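Local coordinates for ABC transporter, substrate-binding protein (Streptococcus pneumoniae, PDB 5G5Y), which binds short- and long-chain fructooligosaccharides, preferring tetrasaccharides and larger, and delivers them to an ABC transporter for import, at residues Gly126-Trp140 and Trp403-Ser417. Sequence-based numbering, arbitrary orientation.
Sequences GDGKESIHSVNDMAW and WRLDLIKEYYVPYMS. With ZN (zinc ion), chain J.
Arg404 reaches from the helix into the loop before strand 138-142 and holds Val135 O end-on with two nitrogens. Arg404 NH1 to Val135 O is the shorter bond, 2.9 Å, and runs almost in line with the carbonyl; NH2 comes from above the carbonyl plane, yet the oxygen stays in the plane of the guanidinium. With CG anti to the backbone N (chi1 -162°) and an extended chain, the arginine crosses Ile132, its CD against CG1, while Met138 SD lies over one guanidinium face, 3.4 Å from Arg404 NH2. NE is taken by Trp270 O.

At the other end Lys129 and Lys409 reach a carbonyl and a carboxylate. Lys129 stretches past Met416 in the opposite direction, and Lys129 NZ donates a hydrogen bond to Met416 O (2.7 Å); Lys409 NZ forms a salt bridge with Glu130 OE2 (3.0 Å), approaching from above the carboxylate plane. Water 1 donates to both Glu130 O and Leu405 O. The Tyr412 phenol donates to water 2, which in turn donates to Ala139 O.

Apolar packing fills much of the rest. Leu405 CD2 lies against Ile132 CB, and Val135 CG2 meets Tyr412 CD2 at 3.7 Å. Met416 CE reaches Ser134 CB. Met138 crosses Tyr412 with its sulfur at the ring edge, a Met-aromatic contact. Farther along, Trp140 CH2 touches Trp403 CH2 at 3.6 Å.

Helix 399-412 and the turn after it pack chiefly on the loop 126-137, with the start of strand 138-142 at one end, an alpha/beta arrangement of the type found in solute-binding protein lobes. Substrate-binding Trp270 also makes a cation-pi contact with Arg404, and substrate-binding Asn191 is bonded to Asn136, so the contact probably backs the sugar-binding site.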
# COMPACT_ATOMS: atom_id res chain seq x y z
N GLY A 126 0.83 -11.48 4.63
CA GLY A 126 -0.19 -11.58 5.63
C GLY A 126 -1.59 -11.49 5.07
O GLY A 126 -1.82 -10.84 4.06
N ASP A 127 -2.54 -12.08 5.78
CA ASP A 127 -3.98 -12.08 5.39
C ASP A 127 -4.83 -11.31 6.38
O ASP A 127 -4.56 -11.36 7.55
CB ASP A 127 -4.52 -13.53 5.43
CG ASP A 127 -4.61 -14.14 4.08
OD1 ASP A 127 -4.53 -13.39 3.09
OD2 ASP A 127 -4.78 -15.37 4.00
N GLY A 128 -5.93 -10.72 5.91
CA GLY A 128 -6.89 -10.00 6.73
C GLY A 128 -6.20 -9.00 7.65
O GLY A 128 -5.38 -8.22 7.21
N LYS A 129 -6.50 -9.08 8.95
CA LYS A 129 -5.96 -8.11 9.92
C LYS A 129 -4.44 -8.16 9.99
O LYS A 129 -3.79 -7.18 10.30
CB LYS A 129 -6.56 -8.40 11.30
CG LYS A 129 -8.04 -8.09 11.43
CD LYS A 129 -8.58 -8.50 12.78
CE LYS A 129 -10.09 -8.32 12.85
NZ LYS A 129 -10.51 -8.60 14.23
N GLU A 130 -3.87 -9.31 9.67
CA GLU A 130 -2.43 -9.52 9.75
C GLU A 130 -1.67 -9.00 8.54
O GLU A 130 -0.43 -9.01 8.58
CB GLU A 130 -2.13 -11.02 9.97
CG GLU A 130 -2.51 -11.46 11.36
CD GLU A 130 -2.37 -12.95 11.62
OE1 GLU A 130 -1.50 -13.62 11.05
OE2 GLU A 130 -3.12 -13.46 12.46
N SER A 131 -2.37 -8.47 7.52
CA SER A 131 -1.71 -7.93 6.35
C SER A 131 -0.71 -6.86 6.76
O SER A 131 -0.97 -6.05 7.65
CB SER A 131 -2.73 -7.33 5.36
OG SER A 131 -2.07 -6.63 4.30
N ILE A 132 0.43 -6.85 6.08
CA ILE A 132 1.46 -5.82 6.27
C ILE A 132 0.93 -4.41 6.02
O ILE A 132 1.48 -3.43 6.52
CB ILE A 132 2.69 -6.11 5.35
CG1 ILE A 132 3.92 -5.31 5.80
CG2 ILE A 132 2.36 -5.84 3.89
CD1 ILE A 132 5.23 -5.82 5.22
N HIS A 133 -0.15 -4.33 5.24
CA HIS A 133 -0.79 -3.08 4.90
C HIS A 133 -1.73 -2.51 5.96
O HIS A 133 -2.10 -1.34 5.86
CB HIS A 133 -1.54 -3.24 3.59
CG HIS A 133 -0.65 -3.62 2.47
ND1 HIS A 133 0.27 -2.75 1.93
CD2 HIS A 133 -0.48 -4.80 1.84
CE1 HIS A 133 0.93 -3.37 0.97
NE2 HIS A 133 0.52 -4.63 0.92
N SER A 134 -2.06 -3.29 6.99
CA SER A 134 -3.08 -2.93 7.97
C SER A 134 -2.78 -1.63 8.72
O SER A 134 -3.72 -0.91 9.08
CB SER A 134 -3.32 -4.07 8.97
OG SER A 134 -3.89 -5.20 8.33
N VAL A 135 -1.49 -1.37 8.97
CA VAL A 135 -1.03 -0.12 9.61
C VAL A 135 0.10 0.36 8.74
O VAL A 135 1.02 -0.43 8.46
CB VAL A 135 -0.52 -0.37 11.04
CG1 VAL A 135 0.06 0.89 11.72
CG2 VAL A 135 -1.67 -0.86 11.88
N ASN A 136 0.02 1.60 8.29
CA ASN A 136 1.08 2.18 7.46
C ASN A 136 2.00 3.11 8.26
O ASN A 136 3.23 3.00 8.16
CB ASN A 136 0.51 2.83 6.20
CG ASN A 136 -0.37 4.05 6.49
OD1 ASN A 136 -1.18 4.07 7.40
ND2 ASN A 136 -0.23 5.06 5.68
N ASP A 137 1.41 3.97 9.09
CA ASP A 137 2.14 4.98 9.84
C ASP A 137 2.41 4.57 11.30
O ASP A 137 1.88 5.17 12.23
CB ASP A 137 1.43 6.34 9.79
CG ASP A 137 0.08 6.35 10.48
OD1 ASP A 137 -0.68 5.38 10.37
OD2 ASP A 137 -0.22 7.38 11.15
N MET A 138 3.27 3.58 11.47
CA MET A 138 3.62 3.06 12.79
C MET A 138 4.33 4.14 13.60
O MET A 138 5.08 4.94 13.03
CB MET A 138 4.53 1.83 12.69
CG MET A 138 3.90 0.65 12.04
SD MET A 138 4.92 -0.82 11.86
CE MET A 138 5.53 -1.11 13.51
N ALA A 139 4.05 4.17 14.91
CA ALA A 139 4.71 5.10 15.85
C ALA A 139 5.90 4.38 16.48
O ALA A 139 5.79 3.19 16.83
CB ALA A 139 3.74 5.57 16.91
N TRP A 140 7.02 5.09 16.57
CA TRP A 140 8.27 4.57 17.08
C TRP A 140 8.75 5.50 18.19
O TRP A 140 8.54 6.73 18.11
CB TRP A 140 9.30 4.56 15.96
CG TRP A 140 8.85 3.82 14.75
CD1 TRP A 140 8.19 4.33 13.68
CD2 TRP A 140 9.04 2.43 14.47
NE1 TRP A 140 7.94 3.35 12.78
CE2 TRP A 140 8.45 2.18 13.23
CE3 TRP A 140 9.62 1.38 15.17
CZ2 TRP A 140 8.44 0.90 12.64
CZ3 TRP A 140 9.63 0.10 14.58
CH2 TRP A 140 9.04 -0.12 13.34
N TRP A 403 9.80 -9.32 9.31
CA TRP A 403 10.04 -8.51 10.51
C TRP A 403 8.83 -7.59 10.81
O TRP A 403 8.31 -7.60 11.91
CB TRP A 403 11.29 -7.70 10.31
CG TRP A 403 11.63 -6.75 11.40
CD1 TRP A 403 12.26 -7.04 12.61
CD2 TRP A 403 11.42 -5.34 11.39
NE1 TRP A 403 12.45 -5.88 13.32
CE2 TRP A 403 11.93 -4.83 12.61
CE3 TRP A 403 10.85 -4.45 10.48
CZ2 TRP A 403 11.89 -3.45 12.91
CZ3 TRP A 403 10.79 -3.12 10.79
CH2 TRP A 403 11.30 -2.63 12.01
N ARG A 404 8.37 -6.86 9.80
CA ARG A 404 7.26 -5.92 9.96
C ARG A 404 5.96 -6.67 10.30
O ARG A 404 5.24 -6.25 11.18
CB ARG A 404 7.09 -5.02 8.72
CG ARG A 404 6.27 -3.78 8.98
CD ARG A 404 6.09 -2.95 7.75
NE ARG A 404 5.67 -1.60 8.18
CZ ARG A 404 4.41 -1.17 8.20
NH1 ARG A 404 3.40 -1.92 7.78
NH2 ARG A 404 4.16 0.04 8.62
N LEU A 405 5.69 -7.78 9.62
CA LEU A 405 4.50 -8.59 9.91
C LEU A 405 4.44 -9.03 11.33
O LEU A 405 3.37 -9.02 11.95
CB LEU A 405 4.44 -9.88 9.05
CG LEU A 405 3.92 -9.72 7.65
CD1 LEU A 405 3.97 -11.06 6.90
CD2 LEU A 405 2.49 -9.24 7.67
N ASP A 406 5.58 -9.47 11.86
CA ASP A 406 5.61 -9.95 13.23
C ASP A 406 5.35 -8.80 14.22
O ASP A 406 4.62 -9.01 15.18
CB ASP A 406 6.95 -10.62 13.52
CG ASP A 406 7.12 -11.97 12.82
OD1 ASP A 406 6.16 -12.56 12.26
OD2 ASP A 406 8.26 -12.47 12.86
N LEU A 407 5.86 -7.59 13.97
CA LEU A 407 5.51 -6.43 14.80
C LEU A 407 4.01 -6.12 14.75
O LEU A 407 3.38 -5.88 15.77
CB LEU A 407 6.27 -5.17 14.36
CG LEU A 407 7.82 -5.20 14.51
CD1 LEU A 407 8.46 -3.92 14.02
CD2 LEU A 407 8.21 -5.45 15.94
N ILE A 408 3.44 -6.14 13.54
CA ILE A 408 2.01 -5.90 13.36
C ILE A 408 1.18 -6.88 14.20
O ILE A 408 0.25 -6.47 14.92
CB ILE A 408 1.63 -5.90 11.87
CG1 ILE A 408 2.18 -4.64 11.20
CG2 ILE A 408 0.12 -6.01 11.66
CD1 ILE A 408 2.17 -4.69 9.70
N LYS A 409 1.53 -8.15 14.11
CA LYS A 409 0.86 -9.17 14.86
C LYS A 409 0.97 -8.99 16.39
O LYS A 409 -0.02 -9.15 17.10
CB LYS A 409 1.36 -10.57 14.47
CG LYS A 409 0.37 -11.62 14.93
CD LYS A 409 0.84 -13.04 14.67
CE LYS A 409 -0.25 -14.08 15.05
NZ LYS A 409 -1.65 -13.55 15.11
N GLU A 410 2.19 -8.71 16.87
CA GLU A 410 2.51 -8.55 18.30
C GLU A 410 1.82 -7.32 18.91
O GLU A 410 1.20 -7.43 19.96
CB GLU A 410 4.03 -8.38 18.45
CG GLU A 410 4.55 -8.09 19.85
CD GLU A 410 6.09 -8.05 19.94
OE1 GLU A 410 6.80 -8.12 18.90
OE2 GLU A 410 6.59 -7.91 21.08
N TYR A 411 1.91 -6.17 18.23
CA TYR A 411 1.47 -4.90 18.81
C TYR A 411 0.04 -4.48 18.44
O TYR A 411 -0.62 -3.84 19.26
CB TYR A 411 2.43 -3.78 18.41
CG TYR A 411 3.76 -3.91 19.10
CD1 TYR A 411 3.91 -3.53 20.45
CD2 TYR A 411 4.87 -4.44 18.44
CE1 TYR A 411 5.13 -3.68 21.11
CE2 TYR A 411 6.10 -4.59 19.10
CZ TYR A 411 6.23 -4.17 20.42
OH TYR A 411 7.49 -4.28 21.07
N TYR A 412 -0.40 -4.78 17.23
CA TYR A 412 -1.61 -4.11 16.68
C TYR A 412 -2.82 -5.02 16.47
O TYR A 412 -3.95 -4.64 16.77
CB TYR A 412 -1.30 -3.42 15.38
CG TYR A 412 -0.16 -2.46 15.38
CD1 TYR A 412 0.07 -1.58 16.44
CD2 TYR A 412 0.70 -2.41 14.29
CE1 TYR A 412 1.13 -0.71 16.43
CE2 TYR A 412 1.74 -1.49 14.24
CZ TYR A 412 1.94 -0.63 15.31
OH TYR A 412 2.99 0.26 15.27
N VAL A 413 -2.59 -6.20 15.92
CA VAL A 413 -3.68 -7.10 15.62
C VAL A 413 -4.69 -7.35 16.77
O VAL A 413 -5.89 -7.29 16.53
CB VAL A 413 -3.16 -8.39 15.00
CG1 VAL A 413 -4.25 -9.47 14.93
CG2 VAL A 413 -2.62 -8.06 13.61
N PRO A 414 -4.21 -7.53 18.02
CA PRO A 414 -5.15 -7.72 19.12
C PRO A 414 -6.18 -6.59 19.33
O PRO A 414 -7.25 -6.83 19.90
CB PRO A 414 -4.24 -7.85 20.35
CG PRO A 414 -2.92 -8.31 19.82
CD PRO A 414 -2.80 -7.64 18.48
N TYR A 415 -5.86 -5.39 18.82
CA TYR A 415 -6.68 -4.20 19.00
C TYR A 415 -7.45 -3.78 17.73
O TYR A 415 -8.13 -2.79 17.78
CB TYR A 415 -5.81 -3.07 19.48
CG TYR A 415 -5.06 -3.48 20.71
CD1 TYR A 415 -5.76 -3.72 21.89
CD2 TYR A 415 -3.70 -3.71 20.68
CE1 TYR A 415 -5.13 -4.18 23.01
CE2 TYR A 415 -3.03 -4.15 21.83
CZ TYR A 415 -3.76 -4.39 22.97
OH TYR A 415 -3.13 -4.78 24.11
N MET A 416 -7.34 -4.56 16.64
CA MET A 416 -8.09 -4.34 15.39
C MET A 416 -9.43 -5.06 15.47
O MET A 416 -9.59 -6.25 15.06
CB MET A 416 -7.31 -4.89 14.19
CG MET A 416 -6.00 -4.17 13.90
SD MET A 416 -5.30 -5.03 12.47
CE MET A 416 -3.60 -4.49 12.57
N SER A 417 -10.41 -4.35 16.00
CA SER A 417 -11.68 -4.95 16.29
C SER A 417 -12.64 -4.98 15.11
O SER A 417 -13.69 -5.60 15.22
CB SER A 417 -12.33 -4.18 17.47
OG SER A 417 -11.49 -4.38 18.64
ZN ZN J . -4.50 -15.40 1.54
O HOH W 1 0.83 -9.67 10.96
O HOH W 2 3.29 2.08 17.09
O HOH W 3 -3.68 -17.56 1.24